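Local coordinates for glycosyl transferase family 9 (Veillonella parvula, PDB 3TOV), which probably transfers a sugar from a nucleotide-activated donor to an acceptor, as do the heptosyltransferases of glycosyltransferase family 9, at residues E5-R10 against A35-H40; L29-K34 against L150-T155; H208-F213 against E237-K242; I186-N191 against L216-V221; E61-D66 against N78-E83. All blocks are in the same frame, centred on the assembly; numbering follows the deposited sequence.

Overall arrangement
Both halves of this chain illustrate the GT-B plan, two Rossmann-like domains built on parallel sheets, and the contacts fall into two groups accordingly. From the N terminus, contact 1 closes the loop from the lead-in of strand 10-14 to that of strand 40-46. Contact 2 opens before contact 1 has closed, so the two cross; they also touch, and contact 2 ties helix 26-35 to the distant loop at 150-155. Contact 5, a local strand-helix closure, lies wholly within that span. In the other half, contacts 4 and 3 cross, joining strands 187-191 and 219-222 and then helix 203-216 to the loop before strand 244-245. Centres of contacts 1 and 3 are about 52 Å apart.

Contact 1: residues E5-R10 against A35-H40; sequences ELDYKR and AAPHSH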
# COMPACT_ATOMS: atom_id res chain seq x y z
N GLU A 5 -11.79 -26.37 -7.00
CA GLU A 5 -13.05 -25.92 -6.42
C GLU A 5 -12.82 -25.11 -5.15
O GLU A 5 -12.37 -25.63 -4.13
CB GLU A 5 -13.99 -27.09 -6.15
CG GLU A 5 -15.42 -26.65 -5.94
CD GLU A 5 -16.41 -27.75 -6.27
OE1 GLU A 5 -15.98 -28.82 -6.77
OE2 GLU A 5 -17.63 -27.56 -6.04
N LEU A 6 -13.13 -23.82 -5.23
CA LEU A 6 -12.88 -22.88 -4.15
C LEU A 6 -14.13 -22.61 -3.31
O LEU A 6 -14.05 -22.51 -2.08
CB LEU A 6 -12.34 -21.56 -4.70
CG LEU A 6 -11.05 -21.63 -5.53
CD1 LEU A 6 -10.78 -20.31 -6.24
CD2 LEU A 6 -9.87 -22.04 -4.65
N ASP A 7 -15.28 -22.50 -3.96
CA ASP A 7 -16.52 -22.17 -3.26
C ASP A 7 -16.90 -23.26 -2.24
O ASP A 7 -16.62 -24.44 -2.44
CB ASP A 7 -17.67 -21.93 -4.25
CG ASP A 7 -18.82 -21.16 -3.63
OD1 ASP A 7 -18.66 -20.62 -2.51
OD2 ASP A 7 -19.90 -21.08 -4.26
N TYR A 8 -17.50 -22.84 -1.13
CA TYR A 8 -17.96 -23.77 -0.09
C TYR A 8 -16.82 -24.43 0.70
O TYR A 8 -16.96 -25.53 1.20
CB TYR A 8 -18.90 -24.83 -0.68
CG TYR A 8 -20.31 -24.33 -0.89
CD1 TYR A 8 -21.11 -23.98 0.19
CD2 TYR A 8 -20.83 -24.18 -2.17
CE1 TYR A 8 -22.40 -23.50 0.01
CE2 TYR A 8 -22.13 -23.69 -2.36
CZ TYR A 8 -22.91 -23.36 -1.26
OH TYR A 8 -24.20 -22.88 -1.43
N LYS A 9 -15.69 -23.73 0.82
CA LYS A 9 -14.53 -24.29 1.50
C LYS A 9 -13.98 -23.37 2.60
O LYS A 9 -14.19 -22.16 2.56
CB LYS A 9 -13.41 -24.60 0.48
CG LYS A 9 -13.84 -25.39 -0.75
CD LYS A 9 -14.46 -26.71 -0.36
CE LYS A 9 -14.13 -27.79 -1.36
NZ LYS A 9 -12.65 -27.93 -1.50
N ARG A 10 -13.29 -23.94 3.57
CA ARG A 10 -12.55 -23.15 4.55
C ARG A 10 -11.15 -22.93 4.02
O ARG A 10 -10.44 -23.89 3.74
CB ARG A 10 -12.47 -23.85 5.90
CG ARG A 10 -13.79 -23.94 6.62
CD ARG A 10 -13.61 -24.37 8.07
NE ARG A 10 -14.11 -23.35 8.98
CZ ARG A 10 -13.33 -22.55 9.71
NH1 ARG A 10 -12.00 -22.68 9.64
NH2 ARG A 10 -13.87 -21.64 10.50
N ALA A 35 -15.25 -15.67 -6.40
CA ALA A 35 -15.25 -17.07 -6.82
C ALA A 35 -15.51 -18.00 -5.64
O ALA A 35 -15.62 -19.21 -5.82
CB ALA A 35 -13.93 -17.41 -7.47
N ALA A 36 -15.63 -17.44 -4.44
CA ALA A 36 -15.83 -18.26 -3.25
C ALA A 36 -16.87 -17.65 -2.33
O ALA A 36 -16.67 -17.59 -1.11
CB ALA A 36 -14.52 -18.43 -2.51
N PRO A 37 -18.01 -17.23 -2.90
CA PRO A 37 -19.03 -16.46 -2.19
C PRO A 37 -19.39 -17.07 -0.85
O PRO A 37 -19.71 -16.35 0.10
CB PRO A 37 -20.24 -16.54 -3.13
CG PRO A 37 -19.64 -16.71 -4.46
CD PRO A 37 -18.45 -17.59 -4.25
N HIS A 38 -19.34 -18.39 -0.76
CA HIS A 38 -19.81 -19.09 0.42
C HIS A 38 -18.65 -19.58 1.27
O HIS A 38 -18.81 -19.81 2.47
CB HIS A 38 -20.69 -20.26 0.03
CG HIS A 38 -21.78 -19.90 -0.93
ND1 HIS A 38 -21.85 -20.42 -2.20
CD2 HIS A 38 -22.83 -19.05 -0.81
CE1 HIS A 38 -22.91 -19.92 -2.82
NE2 HIS A 38 -23.52 -19.09 -2.00
N SER A 39 -17.49 -19.73 0.65
CA SER A 39 -16.31 -20.21 1.35
C SER A 39 -16.07 -19.41 2.63
O SER A 39 -16.38 -18.23 2.70
CB SER A 39 -15.09 -20.10 0.45
OG SER A 39 -15.37 -20.63 -0.84
N HIS A 40 -15.53 -20.08 3.64
CA HIS A 40 -15.05 -19.38 4.81
C HIS A 40 -13.58 -19.04 4.63
O HIS A 40 -12.73 -19.92 4.43
CB HIS A 40 -15.24 -20.21 6.08
CG HIS A 40 -14.66 -19.57 7.30
ND1 HIS A 40 -13.30 -19.59 7.57
CD2 HIS A 40 -15.23 -18.85 8.29
CE1 HIS A 40 -13.07 -18.93 8.69
NE2 HIS A 40 -14.23 -18.47 9.15
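The phenolic ring of Y8 overlaps the imidazole of H38 in an offset stack, with ring centroids 4.3 Å apart and planes inclined by 24°. H38 CB also lies over the tyrosine face, a CH-pi contact. D7 grips the imidazole at its edge. Its CG is anti to the backbone N (chi1 -161°), which brings its carboxylate up to H38, where it accepts twice from one residue: OD1 from H38 N at 2.9 Å and OD2 from H38 ND1 at 2.9 Å. Both donors arrive on the syn side, slightly out of the carboxylate plane; the ND1 bond is bent and tilted from the ring plane, yet this pincer limits the turn of the histidine ring. A second stack follows at the far end, where the R10 guanidinium lies flat on the H40 ring, centres 3.9 Å apart and planes at 17°. Between the two stacks the backbones begin to pair, through a weak bond from H40 N to K9 O, 2.7 Å. From here R10 and H40 start the adjacent parallel strands 10-14 and 40-46; K87 of helix 70-87 touches both side chains, while L6 packs on I92 of strand 92-95 and on V152.

Contact 2: residues L29-K34 against L150-T155; sequences LEVLRK and LGVTDT
V31, facing the loop from helix 26-35, makes the apolar part of the contact with its two methyls divided between neighbours. CG1, anti to the backbone N (chi1 168°), meets V152 CG1 at 4.0 Å and comes within 3.7 Å of D154 O, whereas CG2 turns to T155 O at 3.4 Å. One turn on, K34 supplies the charge. Its chain bends at chi3 (-75°), crosses the aspartate at about a right angle and brings NZ to D154 OD1 at 2.6 Å, a salt bridge entered from above the carboxylate plane. NZ also bonds S156 O, and S156 OG bonds the same aspartate oxygen, a small surface cluster. A leucine in place of K34 would probably leave the D154 carboxylate without its counter-charge and the loop less firmly held. L147 also packs on V31; its helix, 139-149, leads into the loop through G151, the positive-phi C' glycine of a Schellman motif. V31 and K34 pin this post-helix loop to helix 26-35 of the N-terminal Rossmann-like domain.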
# COMPACT_ATOMS: atom_id res chain seq x y z
N LEU A 29 -8.08 -10.37 -2.88
CA LEU A 29 -9.03 -10.83 -1.87
C LEU A 29 -10.47 -10.58 -2.25
O LEU A 29 -11.38 -11.21 -1.70
CB LEU A 29 -8.76 -10.12 -0.56
CG LEU A 29 -7.77 -10.84 0.33
CD1 LEU A 29 -7.54 -9.99 1.54
CD2 LEU A 29 -8.35 -12.18 0.68
N GLU A 30 -10.68 -9.61 -3.14
CA GLU A 30 -12.01 -9.35 -3.66
C GLU A 30 -12.32 -10.41 -4.69
O GLU A 30 -13.41 -10.98 -4.70
CB GLU A 30 -12.08 -7.98 -4.31
CG GLU A 30 -13.36 -7.75 -5.10
CD GLU A 30 -13.34 -6.45 -5.91
OE1 GLU A 30 -12.24 -5.88 -6.12
OE2 GLU A 30 -14.43 -6.00 -6.33
N VAL A 31 -11.34 -10.67 -5.55
CA VAL A 31 -11.48 -11.67 -6.60
C VAL A 31 -11.73 -13.05 -6.01
O VAL A 31 -12.55 -13.83 -6.50
CB VAL A 31 -10.24 -11.68 -7.51
CG1 VAL A 31 -10.25 -12.90 -8.41
CG2 VAL A 31 -10.22 -10.44 -8.33
N LEU A 32 -11.01 -13.35 -4.92
CA LEU A 32 -11.19 -14.61 -4.24
C LEU A 32 -12.63 -14.73 -3.82
O LEU A 32 -13.33 -15.64 -4.22
CB LEU A 32 -10.31 -14.68 -3.01
CG LEU A 32 -10.61 -15.95 -2.21
CD1 LEU A 32 -10.30 -17.18 -3.07
CD2 LEU A 32 -9.83 -16.00 -0.90
N ARG A 33 -13.07 -13.78 -3.00
CA ARG A 33 -14.42 -13.82 -2.45
C ARG A 33 -15.51 -13.87 -3.55
O ARG A 33 -16.65 -14.30 -3.29
CB ARG A 33 -14.62 -12.65 -1.47
CG ARG A 33 -16.06 -12.39 -1.05
CD ARG A 33 -16.67 -13.55 -0.29
NE ARG A 33 -16.14 -13.62 1.06
CZ ARG A 33 -16.07 -14.75 1.75
NH1 ARG A 33 -15.57 -14.74 2.99
NH2 ARG A 33 -16.48 -15.89 1.21
N LYS A 34 -15.17 -13.46 -4.76
CA LYS A 34 -16.13 -13.49 -5.86
C LYS A 34 -16.36 -14.93 -6.31
O LYS A 34 -17.49 -15.34 -6.56
CB LYS A 34 -15.62 -12.67 -7.04
CG LYS A 34 -16.66 -11.73 -7.63
CD LYS A 34 -16.23 -11.22 -8.99
CE LYS A 34 -15.14 -10.17 -8.90
NZ LYS A 34 -14.92 -9.59 -10.26
N LEU A 150 -5.20 -21.15 -10.77
CA LEU A 150 -6.17 -22.07 -10.19
C LEU A 150 -7.48 -22.17 -10.98
O LEU A 150 -8.37 -22.95 -10.63
CB LEU A 150 -6.46 -21.70 -8.74
CG LEU A 150 -5.27 -21.83 -7.80
CD1 LEU A 150 -5.74 -21.65 -6.38
CD2 LEU A 150 -4.61 -23.17 -7.96
N GLY A 151 -7.60 -21.38 -12.04
CA GLY A 151 -8.75 -21.50 -12.92
C GLY A 151 -9.78 -20.39 -12.78
O GLY A 151 -10.86 -20.46 -13.37
N VAL A 152 -9.46 -19.35 -12.03
CA VAL A 152 -10.38 -18.23 -11.94
C VAL A 152 -10.43 -17.47 -13.27
O VAL A 152 -9.47 -17.50 -14.06
CB VAL A 152 -10.03 -17.32 -10.76
CG1 VAL A 152 -10.58 -15.92 -10.98
CG2 VAL A 152 -10.58 -17.92 -9.48
N THR A 153 -11.54 -16.80 -13.53
CA THR A 153 -11.79 -16.20 -14.83
C THR A 153 -12.24 -14.76 -14.68
O THR A 153 -11.73 -13.86 -15.35
CB THR A 153 -12.89 -16.99 -15.54
OG1 THR A 153 -12.48 -18.35 -15.67
CG2 THR A 153 -13.22 -16.41 -16.91
N ASP A 154 -13.21 -14.55 -13.80
CA ASP A 154 -13.68 -13.23 -13.46
C ASP A 154 -12.67 -12.55 -12.50
O ASP A 154 -12.58 -12.89 -11.31
CB ASP A 154 -15.06 -13.35 -12.81
CG ASP A 154 -15.72 -12.01 -12.59
OD1 ASP A 154 -15.01 -11.00 -12.39
OD2 ASP A 154 -16.97 -11.99 -12.62
N THR A 155 -11.90 -11.60 -13.02
CA THR A 155 -10.84 -11.00 -12.23
C THR A 155 -11.05 -9.50 -12.05
O THR A 155 -10.30 -8.83 -11.34
CB THR A 155 -9.43 -11.30 -12.82
OG1 THR A 155 -9.31 -10.72 -14.12
CG2 THR A 155 -9.21 -12.80 -12.93

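Contact 3: residues H208-F213 against E237-K242; sequences HVADYF and EQMETK
D211, on helix 203-216, faces the irregular loop that follows helix 229-237, its CA 5.7 Å from that of T241. The aspartate carboxylate does most of the work. OD2 takes the backbone N of E240 through its syn lone pair, 3.1 Å away and fairly straight at 161°. OD1 accepts two bonds from T241, one from the backbone N at 3.0 Å and one from the hydroxyl OG1 at 2.8 Å, the latter nearly in line with the C-O bond. The threonine can double its grip because OG1 stands between its own backbone N and carbonyl carbon (chi1 65°), next to the amide it accompanies. Beside this polar knot, M239, present as selenomethionine, bends its end back so that CE rests 3.8 Å from A210 CB. An alanine replacing D211 would probably strip the amides of E240 and T241, and the threonine hydroxyl, of their common acceptor and let the loop drift from the helix. Farther off, E240 OE2 stands 4.2 Å from D211 OD2. The three donors converging on one buried carboxylate would be expected to stabilise its negative charge and to offset that like-charged neighbour.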
# COMPACT_ATOMS: atom_id res chain seq x y z
N HIS A 208 8.56 24.78 -0.95
CA HIS A 208 8.09 25.71 -1.99
C HIS A 208 6.73 25.31 -2.56
O HIS A 208 5.83 26.15 -2.71
CB HIS A 208 9.09 25.79 -3.12
CG HIS A 208 10.34 26.54 -2.78
ND1 HIS A 208 11.55 25.92 -2.56
CD2 HIS A 208 10.57 27.87 -2.65
CE1 HIS A 208 12.47 26.83 -2.30
NE2 HIS A 208 11.91 28.02 -2.34
N VAL A 209 6.59 24.02 -2.88
CA VAL A 209 5.35 23.47 -3.41
C VAL A 209 4.16 23.66 -2.47
O VAL A 209 3.14 24.24 -2.84
CB VAL A 209 5.50 21.98 -3.75
CG1 VAL A 209 4.13 21.34 -4.02
CG2 VAL A 209 6.46 21.79 -4.94
N ALA A 210 4.28 23.15 -1.25
CA ALA A 210 3.23 23.29 -0.24
C ALA A 210 2.81 24.76 -0.06
O ALA A 210 1.62 25.07 -0.08
CB ALA A 210 3.69 22.70 1.07
N ASP A 211 3.81 25.64 0.10
CA ASP A 211 3.64 27.09 0.16
C ASP A 211 2.88 27.64 -1.05
O ASP A 211 1.97 28.47 -0.89
CB ASP A 211 5.00 27.78 0.21
CG ASP A 211 5.45 28.11 1.63
OD1 ASP A 211 4.59 28.15 2.54
OD2 ASP A 211 6.66 28.34 1.82
N TYR A 212 3.27 27.19 -2.25
CA TYR A 212 2.54 27.50 -3.48
C TYR A 212 1.02 27.37 -3.29
O TYR A 212 0.29 28.34 -3.48
CB TYR A 212 2.96 26.59 -4.64
CG TYR A 212 2.17 26.90 -5.90
CD1 TYR A 212 2.55 27.96 -6.72
CD2 TYR A 212 1.04 26.17 -6.24
CE1 TYR A 212 1.83 28.27 -7.85
CE2 TYR A 212 0.31 26.48 -7.37
CZ TYR A 212 0.71 27.54 -8.18
OH TYR A 212 0.02 27.89 -9.32
N PHE A 213 0.56 26.19 -2.91
CA PHE A 213 -0.86 25.96 -2.70
C PHE A 213 -1.45 26.74 -1.53
O PHE A 213 -2.43 27.47 -1.68
CB PHE A 213 -1.17 24.47 -2.57
CG PHE A 213 -1.02 23.73 -3.86
CD1 PHE A 213 -2.01 23.81 -4.83
CD2 PHE A 213 0.12 23.00 -4.13
CE1 PHE A 213 -1.88 23.14 -6.04
CE2 PHE A 213 0.26 22.33 -5.34
CZ PHE A 213 -0.74 22.40 -6.30
N GLU A 237 9.95 23.91 8.49
CA GLU A 237 10.77 24.96 9.06
C GLU A 237 10.80 26.20 8.17
O GLU A 237 10.74 27.32 8.66
CB GLU A 237 12.19 24.44 9.27
CG GLU A 237 13.18 25.47 9.81
CD GLU A 237 14.55 24.86 10.09
OE1 GLU A 237 15.49 25.63 10.41
OE2 GLU A 237 14.69 23.62 9.98
N GLN A 238 10.87 25.98 6.86
CA GLN A 238 11.06 27.07 5.89
C GLN A 238 9.82 27.42 5.08
O GLN A 238 9.91 28.10 4.06
CB GLN A 238 12.21 26.74 4.94
CG GLN A 238 12.03 25.45 4.16
CD GLN A 238 13.23 25.14 3.29
OE1 GLN A 238 13.68 26.00 2.52
NE2 GLN A 238 13.75 23.93 3.41
N MSE A 239 8.66 26.96 5.52
CA MSE A 239 7.42 27.37 4.88
C MSE A 239 6.88 28.67 5.49
O MSE A 239 6.86 28.85 6.71
CB MSE A 239 6.39 26.27 5.00
CG MSE A 239 6.76 25.00 4.27
SE MSE A 239 5.39 23.65 4.59
CE MSE A 239 3.80 24.76 4.32
N GLU A 240 6.43 29.58 4.63
CA GLU A 240 5.84 30.83 5.06
C GLU A 240 4.34 30.69 5.33
O GLU A 240 3.70 31.64 5.77
CB GLU A 240 6.08 31.92 4.01
CG GLU A 240 7.48 31.95 3.43
CD GLU A 240 7.54 32.67 2.08
OE1 GLU A 240 6.89 33.73 1.95
OE2 GLU A 240 8.23 32.17 1.16
N THR A 241 3.79 29.51 5.04
CA THR A 241 2.38 29.22 5.32
C THR A 241 2.28 28.14 6.38
O THR A 241 3.27 27.47 6.68
CB THR A 241 1.58 28.77 4.06
OG1 THR A 241 2.08 27.50 3.57
CG2 THR A 241 1.63 29.84 2.96
N LYS A 242 1.09 27.95 6.95
CA LYS A 242 0.94 27.04 8.08
C LYS A 242 0.46 25.69 7.60
O LYS A 242 -0.69 25.54 7.18
CB LYS A 242 -0.02 27.61 9.14
CG LYS A 242 -0.12 26.80 10.43
CD LYS A 242 -1.57 26.38 10.72
CE LYS A 242 -1.69 25.53 11.98
NZ LYS A 242 -3.01 24.85 12.11

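Contact 4: residues I186-N191 against L216-V221; sequences ILIGFN and LGYKTV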
# COMPACT_ATOMS: atom_id res chain seq x y z
N ILE A 186 -10.14 22.60 0.51
CA ILE A 186 -9.45 21.66 -0.36
C ILE A 186 -8.09 21.31 0.24
O ILE A 186 -7.15 22.08 0.20
CB ILE A 186 -9.28 22.19 -1.82
CG1 ILE A 186 -10.54 21.92 -2.64
CG2 ILE A 186 -8.10 21.50 -2.51
CD1 ILE A 186 -11.73 22.72 -2.23
N LEU A 187 -8.02 20.12 0.81
CA LEU A 187 -6.81 19.65 1.46
C LEU A 187 -5.90 18.91 0.49
O LEU A 187 -6.32 17.94 -0.14
CB LEU A 187 -7.19 18.71 2.59
CG LEU A 187 -6.01 18.26 3.43
CD1 LEU A 187 -5.32 19.49 4.02
CD2 LEU A 187 -6.49 17.30 4.51
N ILE A 188 -4.66 19.37 0.37
CA ILE A 188 -3.67 18.60 -0.38
C ILE A 188 -2.56 18.14 0.58
O ILE A 188 -1.94 18.95 1.26
CB ILE A 188 -3.11 19.34 -1.67
CG1 ILE A 188 -1.59 19.38 -1.65
CG2 ILE A 188 -3.71 20.75 -1.88
CD1 ILE A 188 -0.98 18.05 -1.93
N GLY A 189 -2.33 16.83 0.62
CA GLY A 189 -1.41 16.25 1.58
C GLY A 189 -0.13 15.71 0.99
O GLY A 189 -0.08 15.34 -0.18
N PHE A 190 0.91 15.67 1.81
CA PHE A 190 2.24 15.22 1.42
C PHE A 190 2.71 14.08 2.30
O PHE A 190 2.64 14.15 3.52
CB PHE A 190 3.24 16.35 1.58
CG PHE A 190 2.89 17.58 0.82
CD1 PHE A 190 3.57 17.90 -0.35
CD2 PHE A 190 1.88 18.42 1.26
CE1 PHE A 190 3.24 19.03 -1.05
CE2 PHE A 190 1.55 19.56 0.55
CZ PHE A 190 2.24 19.87 -0.60
N ASN A 191 3.21 13.04 1.66
CA ASN A 191 3.92 11.98 2.34
C ASN A 191 5.29 11.93 1.68
O ASN A 191 5.47 11.32 0.63
CB ASN A 191 3.16 10.65 2.21
CG ASN A 191 4.04 9.43 2.49
OD1 ASN A 191 4.77 9.37 3.49
ND2 ASN A 191 3.96 8.45 1.60
N LEU A 216 -2.24 29.90 -2.24
CA LEU A 216 -3.39 29.94 -3.16
C LEU A 216 -4.78 29.70 -2.51
O LEU A 216 -5.80 30.00 -3.11
CB LEU A 216 -3.17 28.98 -4.36
CG LEU A 216 -2.36 29.45 -5.58
CD1 LEU A 216 -3.13 30.48 -6.38
CD2 LEU A 216 -0.98 30.02 -5.22
N GLY A 217 -4.82 29.18 -1.29
CA GLY A 217 -6.09 28.98 -0.63
C GLY A 217 -6.25 27.55 -0.16
O GLY A 217 -7.23 27.20 0.49
N TYR A 218 -5.28 26.72 -0.51
CA TYR A 218 -5.35 25.32 -0.15
C TYR A 218 -4.85 25.12 1.28
O TYR A 218 -4.12 25.96 1.82
CB TYR A 218 -4.50 24.48 -1.11
CG TYR A 218 -4.91 24.53 -2.57
CD1 TYR A 218 -5.69 23.52 -3.13
CD2 TYR A 218 -4.48 25.55 -3.39
CE1 TYR A 218 -6.05 23.56 -4.47
CE2 TYR A 218 -4.84 25.60 -4.73
CZ TYR A 218 -5.62 24.60 -5.27
OH TYR A 218 -5.95 24.66 -6.60
N LYS A 219 -5.25 24.00 1.88
CA LYS A 219 -4.68 23.54 3.15
C LYS A 219 -3.79 22.32 2.90
O LYS A 219 -4.04 21.53 1.98
CB LYS A 219 -5.77 23.22 4.17
CG LYS A 219 -6.82 24.31 4.35
CD LYS A 219 -6.40 25.40 5.33
CE LYS A 219 -7.62 26.23 5.76
NZ LYS A 219 -7.46 26.92 7.08
N THR A 220 -2.76 22.16 3.72
CA THR A 220 -1.70 21.19 3.46
C THR A 220 -1.31 20.37 4.70
O THR A 220 -0.94 20.94 5.72
CB THR A 220 -0.44 21.91 2.92
OG1 THR A 220 0.16 22.69 3.96
CG2 THR A 220 -0.81 22.83 1.76
N VAL A 221 -1.40 19.05 4.61
CA VAL A 221 -1.00 18.16 5.70
C VAL A 221 0.31 17.47 5.40
O VAL A 221 0.68 17.33 4.24
CB VAL A 221 -2.00 17.00 5.91
CG1 VAL A 221 -2.36 16.85 7.38
CG2 VAL A 221 -3.22 17.19 5.05
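L187 and V221 meet at about a right angle on one side of two adjacent parallel strands, with L187 CD1 reaching V221 CG2 at 3.3 Å. On the other side I188 CG2 packs obliquely against Y218, whose ring edge is also touched by I186 CG2. F190 has CG beside the backbone N (chi1 -57°), which lays the ring edge along V221 O and T220 CB, while I188 CD1 lies over one face, toward its rim. Parallel backbone bonds pair L187 with K219 and fix the register: K219 N to I186 O at 3.2 Å, I188 N to K219 O at 2.8 Å, and F190 N to V221 O at 3.0 Å, with a weak one from V221 N to I188 O. G217, just past the end of helix 203-216, forms its Schellman motif. These strands and that helix make a beta-alpha-beta unit. The helix covers F190 through F206, V209 and A210, Y176 of helix 166-178 packs on L187 and V221, and strand 264-268 flanks 187-191 across its remaining edge.

Contact 5: residues E61-D66 against N78-E83; sequences ELIVVD and NEVARE
Apolar packing between I63 and V80 seats helix 70-87 against strand 61-65, an edge strand of the N-terminal parallel sheet. The axes of strand 61-65 and helix residues 78-83 run nearly antiparallel, at 163°, and approach to 9.6 Å. That spacing is bridged mainly by side chains, with V64 O also touching V80 CG2. I63 points at the helix, and its chain stretches straight beyond CG1 (chi2 180°), so that the CD1 methyl rests against both branches of V80: 3.4 Å from CG1 and 3.7 Å from CG2. V65, two residues along the strand, comes in at about a right angle, its CG1 3.8 Å from V80 CG2. Nearby, the extended E83 brings OE2 to 4.1 Å from I63 CD1, a carboxylate beside a methyl rather than a polar bond. V80 also touches L105 of helix 100-109, while I84 continues the packing on I63. Backbone bonds join I63 to Y43 of strand 40-46. A helix running back antiparallel to the strand before it is the building step of a Rossmann-like fold; here helix 70-87 then leads to strand 92-95, on the far side of strand 10-14.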
# COMPACT_ATOMS: atom_id res chain seq x y z
N GLU A 61 -12.29 -13.92 8.99
CA GLU A 61 -11.45 -14.15 10.16
C GLU A 61 -10.03 -13.73 9.84
O GLU A 61 -9.44 -14.19 8.87
CB GLU A 61 -11.49 -15.63 10.54
CG GLU A 61 -11.38 -15.89 12.04
CD GLU A 61 -12.73 -16.23 12.68
OE1 GLU A 61 -13.25 -15.41 13.47
OE2 GLU A 61 -13.27 -17.32 12.40
N LEU A 62 -9.50 -12.86 10.69
CA LEU A 62 -8.15 -12.32 10.56
C LEU A 62 -7.34 -12.65 11.81
O LEU A 62 -7.75 -12.35 12.94
CB LEU A 62 -8.24 -10.80 10.39
CG LEU A 62 -6.99 -9.94 10.51
CD1 LEU A 62 -6.00 -10.40 9.50
CD2 LEU A 62 -7.34 -8.50 10.28
N ILE A 63 -6.19 -13.29 11.61
CA ILE A 63 -5.35 -13.71 12.73
C ILE A 63 -3.92 -13.20 12.53
O ILE A 63 -3.33 -13.41 11.46
CB ILE A 63 -5.36 -15.26 12.93
CG1 ILE A 63 -4.02 -15.89 12.57
CG2 ILE A 63 -6.49 -15.94 12.15
CD1 ILE A 63 -4.02 -17.38 12.77
N VAL A 64 -3.37 -12.52 13.54
CA VAL A 64 -2.10 -11.82 13.38
C VAL A 64 -0.93 -12.57 14.01
O VAL A 64 -1.14 -13.55 14.70
CB VAL A 64 -2.19 -10.40 13.96
CG1 VAL A 64 -3.63 -9.97 14.02
CG2 VAL A 64 -1.57 -10.34 15.34
N VAL A 65 0.31 -12.14 13.74
CA VAL A 65 1.48 -12.74 14.39
C VAL A 65 2.55 -11.71 14.76
O VAL A 65 2.66 -10.68 14.09
CB VAL A 65 2.16 -13.83 13.50
CG1 VAL A 65 1.17 -14.45 12.56
CG2 VAL A 65 3.33 -13.23 12.74
N ASP A 66 3.33 -11.98 15.80
CA ASP A 66 4.46 -11.11 16.15
C ASP A 66 5.79 -11.71 15.71
O ASP A 66 5.83 -12.81 15.19
CB ASP A 66 4.51 -10.84 17.65
CG ASP A 66 3.19 -10.37 18.20
OD1 ASP A 66 2.16 -10.99 17.86
OD2 ASP A 66 3.18 -9.38 18.96
N ASN A 78 3.91 -22.08 14.96
CA ASN A 78 3.34 -23.32 15.44
C ASN A 78 2.08 -23.00 16.20
O ASN A 78 1.11 -23.77 16.20
CB ASN A 78 4.34 -24.02 16.35
CG ASN A 78 5.61 -24.39 15.63
OD1 ASN A 78 5.58 -24.76 14.46
ND2 ASN A 78 6.74 -24.27 16.31
N GLU A 79 2.09 -21.84 16.85
CA GLU A 79 0.96 -21.37 17.63
C GLU A 79 -0.22 -21.10 16.71
O GLU A 79 -1.26 -21.75 16.82
CB GLU A 79 1.34 -20.11 18.40
CG GLU A 79 0.53 -19.89 19.68
CD GLU A 79 -0.85 -19.32 19.42
OE1 GLU A 79 -1.04 -18.66 18.37
OE2 GLU A 79 -1.76 -19.52 20.26
N VAL A 80 -0.04 -20.14 15.80
CA VAL A 80 -1.06 -19.77 14.81
C VAL A 80 -1.70 -20.97 14.10
O VAL A 80 -2.92 -21.04 13.96
CB VAL A 80 -0.46 -18.83 13.75
CG1 VAL A 80 -1.08 -19.10 12.37
CG2 VAL A 80 -0.62 -17.37 14.19
N ALA A 81 -0.86 -21.91 13.66
CA ALA A 81 -1.36 -23.12 13.05
C ALA A 81 -2.32 -23.84 14.02
O ALA A 81 -3.48 -24.08 13.69
CB ALA A 81 -0.20 -24.02 12.65
N ARG A 82 -1.84 -24.16 15.22
CA ARG A 82 -2.71 -24.68 16.28
C ARG A 82 -4.00 -23.87 16.39
O ARG A 82 -5.10 -24.43 16.32
CB ARG A 82 -1.98 -24.67 17.62
CG ARG A 82 -2.21 -25.90 18.49
CD ARG A 82 -0.89 -26.33 19.13
NE ARG A 82 0.13 -25.29 19.02
CZ ARG A 82 1.22 -25.21 19.79
NH1 ARG A 82 1.43 -26.12 20.74
NH2 ARG A 82 2.09 -24.22 19.62
N GLU A 83 -3.86 -22.56 16.55
CA GLU A 83 -5.00 -21.64 16.65
C GLU A 83 -5.98 -21.79 15.48
O GLU A 83 -7.19 -21.87 15.68
CB GLU A 83 -4.52 -20.19 16.74
CG GLU A 83 -5.60 -19.17 17.06
CD GLU A 83 -5.10 -17.72 16.96
OE1 GLU A 83 -5.95 -16.79 16.98
OE2 GLU A 83 -3.87 -17.50 16.87